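Local coordinates for periplasmic molybdate-binding protein (PDB 1ATG), which binds molybdate or tungstate in the periplasm, in a pocket between its two domains, and probably delivers the oxyanion to an ABC transporter, at residues A[108-112]-A[113-117]; A[144-147]-A[148-151]. One frame throughout, in Å; residues are numbered along the deposited sequence.

Contact 1 of 2, residues A[108-112]-A[113-117]. With WO4 (tungstate(VI)ion), chain B.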
ATOM      1  N   ALA A 108      -2.005  15.546   0.614  1.00  3.97           N
ATOM      2  CA  ALA A 108      -2.690  14.477  -0.097  1.00  3.96           C
ATOM      3  C   ALA A 108      -2.839  13.266   0.809  1.00  3.85           C
ATOM      4  O   ALA A 108      -1.833  12.714   1.288  1.00  4.54           O
ATOM      5  CB  ALA A 108      -1.942  14.107  -1.368  1.00  5.14           C
ATOM      6  N   ILE A 109      -4.083  12.881   1.092  1.00  4.17           N
ATOM      7  CA  ILE A 109      -4.341  11.717   1.937  1.00  3.81           C
ATOM      8  C   ILE A 109      -5.320  10.843   1.186  1.00  4.81           C
ATOM      9  O   ILE A 109      -6.405  11.305   0.782  1.00  5.85           O
ATOM     10  CB  ILE A 109      -4.886  12.060   3.330  1.00  5.10           C
ATOM     11  CG1 ILE A 109      -3.972  13.094   3.997  1.00  5.83           C
ATOM     12  CG2 ILE A 109      -5.044  10.795   4.166  1.00  5.53           C
ATOM     13  CD1 ILE A 109      -4.300  13.442   5.422  1.00  5.92           C
ATOM     14  N   SER A 110      -4.973   9.579   0.980  1.00  5.06           N
ATOM     15  CA  SER A 110      -5.906   8.707   0.256  0.50  5.01           C
ATOM     16  C   SER A 110      -7.163   8.522   1.107  1.00  4.68           C
ATOM     17  O   SER A 110      -7.172   8.589   2.329  1.00  5.31           O
ATOM     18  CB  SER A 110      -5.268   7.413  -0.193  0.50  5.22           C
ATOM     19  OG  SER A 110      -4.683   6.668   0.841  0.50  5.04           O
ATOM     20  N   ASN A 111      -8.275   8.302   0.412  1.00  6.02           N
ATOM     21  CA  ASN A 111      -9.588   8.162   1.044  1.00  6.20           C
ATOM     22  C   ASN A 111      -9.562   7.053   2.077  1.00  5.64           C
ATOM     23  O   ASN A 111      -9.399   5.899   1.668  1.00  6.34           O
ATOM     24  CB  ASN A 111     -10.561   7.880  -0.103  1.00  7.14           C
ATOM     25  CG  ASN A 111     -11.997   7.699   0.346  1.00  9.19           C
ATOM     26  OD1 ASN A 111     -12.270   7.511   1.517  1.00  9.07           O
ATOM     27  ND2 ASN A 111     -12.918   7.817  -0.620  1.00 11.19           N
ATOM     28  N   PRO A 112      -9.773   7.330   3.342  1.00  6.50           N
ATOM     29  CA  PRO A 112      -9.619   6.325   4.378  1.00  7.24           C
ATOM     30  C   PRO A 112     -10.663   5.237   4.362  1.00  8.62           C
ATOM     31  O   PRO A 112     -10.424   4.160   4.921  1.00  9.50           O
ATOM     32  CB  PRO A 112      -9.596   7.126   5.673  1.00  8.29           C
ATOM     33  CG  PRO A 112     -10.426   8.329   5.347  1.00  8.05           C
ATOM     34  CD  PRO A 112     -10.009   8.674   3.926  1.00  7.76           C
ATOM     35  N   GLN A 113     -11.788   5.471   3.680  1.00  8.96           N
ATOM     36  CA  GLN A 113     -12.814   4.439   3.571  1.00  8.85           C
ATOM     37  C   GLN A 113     -12.401   3.337   2.613  1.00  9.82           C
ATOM     38  O   GLN A 113     -12.950   2.224   2.704  1.00 11.13           O
ATOM     39  CB  GLN A 113     -14.123   5.072   3.066  1.00 11.64           C
ATOM     40  CG  GLN A 113     -14.663   6.148   3.999  1.00 17.76           C
ATOM     41  CD  GLN A 113     -15.155   5.581   5.311  1.00 25.02           C
ATOM     42  OE1 GLN A 113     -15.816   4.541   5.332  1.00 28.51           O
ATOM     43  NE2 GLN A 113     -14.833   6.249   6.413  1.00 30.61           N
ATOM     44  N   ILE A 114     -11.512   3.610   1.666  1.00  7.98           N
ATOM     45  CA  ILE A 114     -11.149   2.632   0.658  1.00  8.03           C
ATOM     46  C   ILE A 114      -9.659   2.315   0.529  1.00  6.78           C
ATOM     47  O   ILE A 114      -9.316   1.319  -0.114  1.00  7.28           O
ATOM     48  CB  ILE A 114     -11.631   3.075  -0.751  1.00  8.47           C
ATOM     49  CG1 ILE A 114     -11.047   4.425  -1.169  1.00  9.30           C
ATOM     50  CG2 ILE A 114     -13.156   3.064  -0.851  1.00 12.45           C
ATOM     51  CD1 ILE A 114     -11.322   4.795  -2.616  1.00 11.28           C
ATOM     52  N   ALA A 115      -8.799   3.144   1.107  1.00  6.72           N
ATOM     53  CA  ALA A 115      -7.353   3.000   0.965  1.00  5.32           C
ATOM     54  C   ALA A 115      -6.744   2.945   2.350  1.00  4.36           C
ATOM     55  O   ALA A 115      -6.661   3.952   3.045  1.00  5.47           O
ATOM     56  CB  ALA A 115      -6.802   4.184   0.164  1.00  5.98           C
ATOM     57  N   PRO A 116      -6.256   1.770   2.757  1.00  4.53           N
ATOM     58  CA  PRO A 116      -5.639   1.610   4.071  1.00  5.12           C
ATOM     59  C   PRO A 116      -4.488   2.565   4.353  1.00  4.25           C
ATOM     60  O   PRO A 116      -4.309   2.947   5.511  1.00  4.62           O
ATOM     61  CB  PRO A 116      -5.212   0.144   4.090  1.00  5.73           C
ATOM     62  CG  PRO A 116      -6.226  -0.527   3.206  1.00  5.20           C
ATOM     63  CD  PRO A 116      -6.434   0.457   2.071  1.00  5.84           C
ATOM     64  N   TYR A 117      -3.715   3.016   3.352  1.00  4.04           N
ATOM     65  CA  TYR A 117      -2.657   3.994   3.642  1.00  4.10           C
ATOM     66  C   TYR A 117      -3.268   5.360   3.950  1.00  4.43           C
ATOM     67  O   TYR A 117      -2.648   6.200   4.595  1.00  5.22           O
ATOM     68  CB  TYR A 117      -1.648   4.104   2.491  1.00  4.23           C
ATOM     69  CG  TYR A 117      -0.590   3.015   2.567  1.00  2.93           C
ATOM     70  CD1 TYR A 117      -0.889   1.724   2.132  1.00  3.78           C
ATOM     71  CD2 TYR A 117       0.653   3.268   3.108  1.00  3.78           C
ATOM     72  CE1 TYR A 117       0.070   0.717   2.233  1.00  3.62           C
ATOM     73  CE2 TYR A 117       1.603   2.269   3.206  1.00  4.09           C
ATOM     74  CZ  TYR A 117       1.308   1.011   2.765  1.00  2.95           C
ATOM     75  OH  TYR A 117       2.279   0.038   2.850  1.00  4.70           O
TER
HETATM   76  W   WO4 B 250      -3.915   1.408  -0.996  1.00  5.39           W
HETATM   77  O1  WO4 B 250      -4.119   2.611  -2.288  1.00  5.04           O
HETATM   78  O2  WO4 B 250      -2.430   0.541  -1.182  1.00  3.47           O
HETATM   79  O3  WO4 B 250      -3.889   2.181   0.592  1.00  6.63           O
HETATM   80  O4  WO4 B 250      -5.245   0.238  -1.001  1.00  4.45           O
HETATM   81  O   HOH W   1      -2.528   8.222   2.132  1.00  4.87           O

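Contact 2 of 2, residues A[144-147]-A[148-151]. With WO4 (tungstate(VI)ion), chain B; SO4 (sulfate ion), chain D.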
ATOM      1  N   ASN A 144      -7.762   9.060  -4.482  1.00  6.53           N
ATOM      2  CA  ASN A 144      -8.550   7.833  -4.573  1.00  7.38           C
ATOM      3  C   ASN A 144      -7.749   6.569  -4.326  1.00  7.85           C
ATOM      4  O   ASN A 144      -8.329   5.492  -4.336  1.00  8.60           O
ATOM      5  CB  ASN A 144      -9.331   7.761  -5.889  1.00 11.81           C
ATOM      6  CG  ASN A 144      -8.438   7.605  -7.093  1.00 14.17           C
ATOM      7  OD1 ASN A 144      -7.226   7.400  -7.008  1.00 16.26           O
ATOM      8  ND2 ASN A 144      -9.071   7.697  -8.270  1.00 18.62           N
ATOM      9  N   SER A 145      -6.460   6.713  -4.029  1.00  5.54           N
ATOM     10  CA  SER A 145      -5.576   5.590  -3.746  1.00  4.95           C
ATOM     11  C   SER A 145      -4.273   6.190  -3.217  1.00  4.67           C
ATOM     12  O   SER A 145      -4.021   7.380  -3.438  1.00  4.44           O
ATOM     13  CB  SER A 145      -5.289   4.774  -5.000  1.00  5.56           C
ATOM     14  OG  SER A 145      -4.407   5.469  -5.850  1.00  7.00           O
ATOM     15  N   VAL A 146      -3.429   5.344  -2.598  1.00  4.28           N
ATOM     16  CA  VAL A 146      -2.122   5.885  -2.201  1.00  4.39           C
ATOM     17  C   VAL A 146      -1.237   6.085  -3.416  1.00  3.90           C
ATOM     18  O   VAL A 146      -0.328   6.927  -3.404  1.00  4.41           O
ATOM     19  CB  VAL A 146      -1.470   5.082  -1.076  1.00  4.35           C
ATOM     20  CG1 VAL A 146      -0.852   3.783  -1.549  1.00  4.28           C
ATOM     21  CG2 VAL A 146      -0.412   5.921  -0.359  1.00  4.35           C
ATOM     22  N   GLY A 147      -1.479   5.370  -4.510  1.00  4.82           N
ATOM     23  CA  GLY A 147      -0.816   5.650  -5.781  1.00  5.36           C
ATOM     24  C   GLY A 147      -1.081   7.104  -6.197  1.00  5.44           C
ATOM     25  O   GLY A 147      -0.163   7.846  -6.560  1.00  5.39           O
ATOM     26  N   GLN A 148      -2.333   7.540  -6.114  1.00  4.75           N
ATOM     27  CA  GLN A 148      -2.657   8.925  -6.455  1.00  5.65           C
ATOM     28  C   GLN A 148      -2.107   9.900  -5.426  1.00  5.31           C
ATOM     29  O   GLN A 148      -1.581  10.952  -5.817  1.00  5.78           O
ATOM     30  CB  GLN A 148      -4.162   9.095  -6.645  1.00  6.36           C
ATOM     31  CG  GLN A 148      -4.555  10.529  -6.987  1.00 11.18           C
ATOM     32  CD  GLN A 148      -6.013  10.633  -7.383  1.00 11.62           C
ATOM     33  OE1 GLN A 148      -6.926  10.716  -6.566  1.00 12.93           O
ATOM     34  NE2 GLN A 148      -6.256  10.627  -8.698  1.00 17.83           N
ATOM     35  N   ALA A 149      -2.126   9.589  -4.123  1.00  4.85           N
ATOM     36  CA  ALA A 149      -1.530  10.482  -3.133  1.00  4.82           C
ATOM     37  C   ALA A 149      -0.045  10.684  -3.441  1.00  4.90           C
ATOM     38  O   ALA A 149       0.464  11.799  -3.366  1.00  4.73           O
ATOM     39  CB  ALA A 149      -1.734   9.923  -1.739  1.00  5.43           C
ATOM     40  N   HIS A 150       0.622   9.565  -3.761  1.00  4.29           N
ATOM     41  CA  HIS A 150       2.038   9.667  -4.116  1.00  4.98           C
ATOM     42  C   HIS A 150       2.265  10.507  -5.373  1.00  4.55           C
ATOM     43  O   HIS A 150       3.161  11.348  -5.388  1.00  4.84           O
ATOM     44  CB  HIS A 150       2.629   8.253  -4.282  1.00  5.24           C
ATOM     45  CG  HIS A 150       4.003   8.318  -4.873  1.00  5.71           C
ATOM     46  ND1 HIS A 150       4.213   8.064  -6.207  1.00  8.39           N
ATOM     47  CD2 HIS A 150       5.199   8.643  -4.330  1.00  6.09           C
ATOM     48  CE1 HIS A 150       5.505   8.227  -6.469  1.00  8.44           C
ATOM     49  NE2 HIS A 150       6.120   8.578  -5.361  1.00  6.72           N
ATOM     50  N   SER A 151       1.465  10.288  -6.411  1.00  4.71           N
ATOM     51  CA  SER A 151       1.571  11.060  -7.643  0.60  6.05           C
ATOM     52  C   SER A 151       1.413  12.558  -7.390  1.00  5.72           C
ATOM     53  O   SER A 151       2.184  13.400  -7.874  1.00  6.26           O
ATOM     54  CB  SER A 151       0.452  10.650  -8.625  0.60  7.62           C
ATOM     55  OG  SER A 151       0.489  11.575  -9.709  0.60 11.96           O
TER
HETATM   56  W   WO4 B 250      -3.915   1.408  -0.996  1.00  5.39           W
HETATM   57  O1  WO4 B 250      -4.119   2.611  -2.288  1.00  5.04           O
HETATM   58  O2  WO4 B 250      -2.430   0.541  -1.182  1.00  3.47           O
HETATM   59  O3  WO4 B 250      -3.889   2.181   0.592  1.00  6.63           O
HETATM   60  O4  WO4 B 250      -5.245   0.238  -1.001  1.00  4.45           O
HETATM   61  S   SO4 D 451      -2.815  10.464 -10.638  0.50 14.83           S
HETATM   62  O1  SO4 D 451      -2.050  10.427 -11.933  0.50 17.89           O
HETATM   63  O2  SO4 D 451      -2.263  11.577  -9.803  0.50 17.35           O
HETATM   64  O3  SO4 D 451      -2.653   9.155  -9.926  0.50 17.08           O
HETATM   65  O4  SO4 D 451      -4.264  10.710 -10.912  0.50 16.76           O
HETATM   66  O   HOH W   2       2.245   6.956  -7.714  1.00 12.79           O

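Contact 1 of 2, residues A[108-112]-A[113-117]
Asn111 meets the turn that follows it with both of its oxygens. Its carbonyl O accepts two backbone bonds: Ala115 N, at 2.9 Å from Asn111 O, lies almost in line with the C=O bond (171°), whereas Ile114 N, 3.1 Å from the same oxygen, comes from above the carbonyl plane. The side chain does the rest. With CG anti to the backbone N (chi1 180°), OD1 swings over the start of the turn and accepts from Gln113 N at 3.0 Å, again from above the amide plane. An alanine here would probably leave Gln113 N without its side-chain acceptor and cost Ile114 CG1 its contact with Asn111 CG and ND2, though not the one with CB. Side-chain packing is tight on the inner side, where Ser110 CB sits 3.6 Å from Ala115 CB and both residues are buried. The peptide runs from the end of strand 107-110 into helix 116-127, a beta-to-alpha connection of the kind that lines the ligand cleft in periplasmic binding proteins. At its helical end Tyr117 N gives a nearly straight bond (172°) to tungstate O3 at 2.9 Å, and the same oxygen lies at the edge of the tyrosine ring, whose OH bonds to Gln192. The outer side is looser: Gln113 is exposed, its chain bends at chi2, and only CB and CG stay near Asn111 OD1, CB at 3.4 Å.

Contact 2 of 2, residues A[144-147]-A[148-151]
Gln148 lays its side-chain amide against that of Asn144, the two planes stacked only 5° apart, with Asn144 OD1 3.5 Å from Gln148 CD. Because CG is anti to the backbone N (chi1 179°) and the chain stays extended beyond it, the amide reaches back past the helix start, where OE1 accepts from Asn144 N at 2.8 Å from above its carbonyl plane. The other end of this amide, NE2, donates to O4 of a sulfate, probably from the crystallisation liquor, at 3.0 Å; in the conformer described, Ser151 OG also donates to its O2, and Gln152 NE2 bonds to the same ion.

Ser145 precedes the first turn, and its OG accepts from Gln148 N at 2.9 Å. Bonds from Ala149 N to Ser145 O and from His150 N to Val146 O then begin the regular helical pattern. Water 2 bridges Gly147 O and His150 ND1, lying 2.7 Å from ND1 in the plane of the ring. On the pocket side, Val146 N points almost straight (174°) at tungstate O1, 2.8 Å away, while Val146 CG1 packs against the same ion. A serine N-cap followed at once by a main-chain N-H to the ligand is an anion site at a helix N-terminus, where the helix dipole probably helps to hold the charge.

Contact 1 comes first along the chain and closes before contact 2 opens, yet their centres lie only 9 Å apart. Both belong to strands of the same sheet: contact 1 takes in the end of strand 107-110, and contact 2 starts just after strand 140-143. These two strands pair in parallel, which sets the starts of helices 116-127 and 146-154 side by side. The contacts touch directly, with Tyr117 CB 3.6 Å from Val146 CG2 and Ser110 CB 3.4 Å from Ser145 C. Each offers one backbone N-H to the tungstate, while Thr8, Asn9 and Ser36 bond to it as well, so the anion is held at the interface between the two domains.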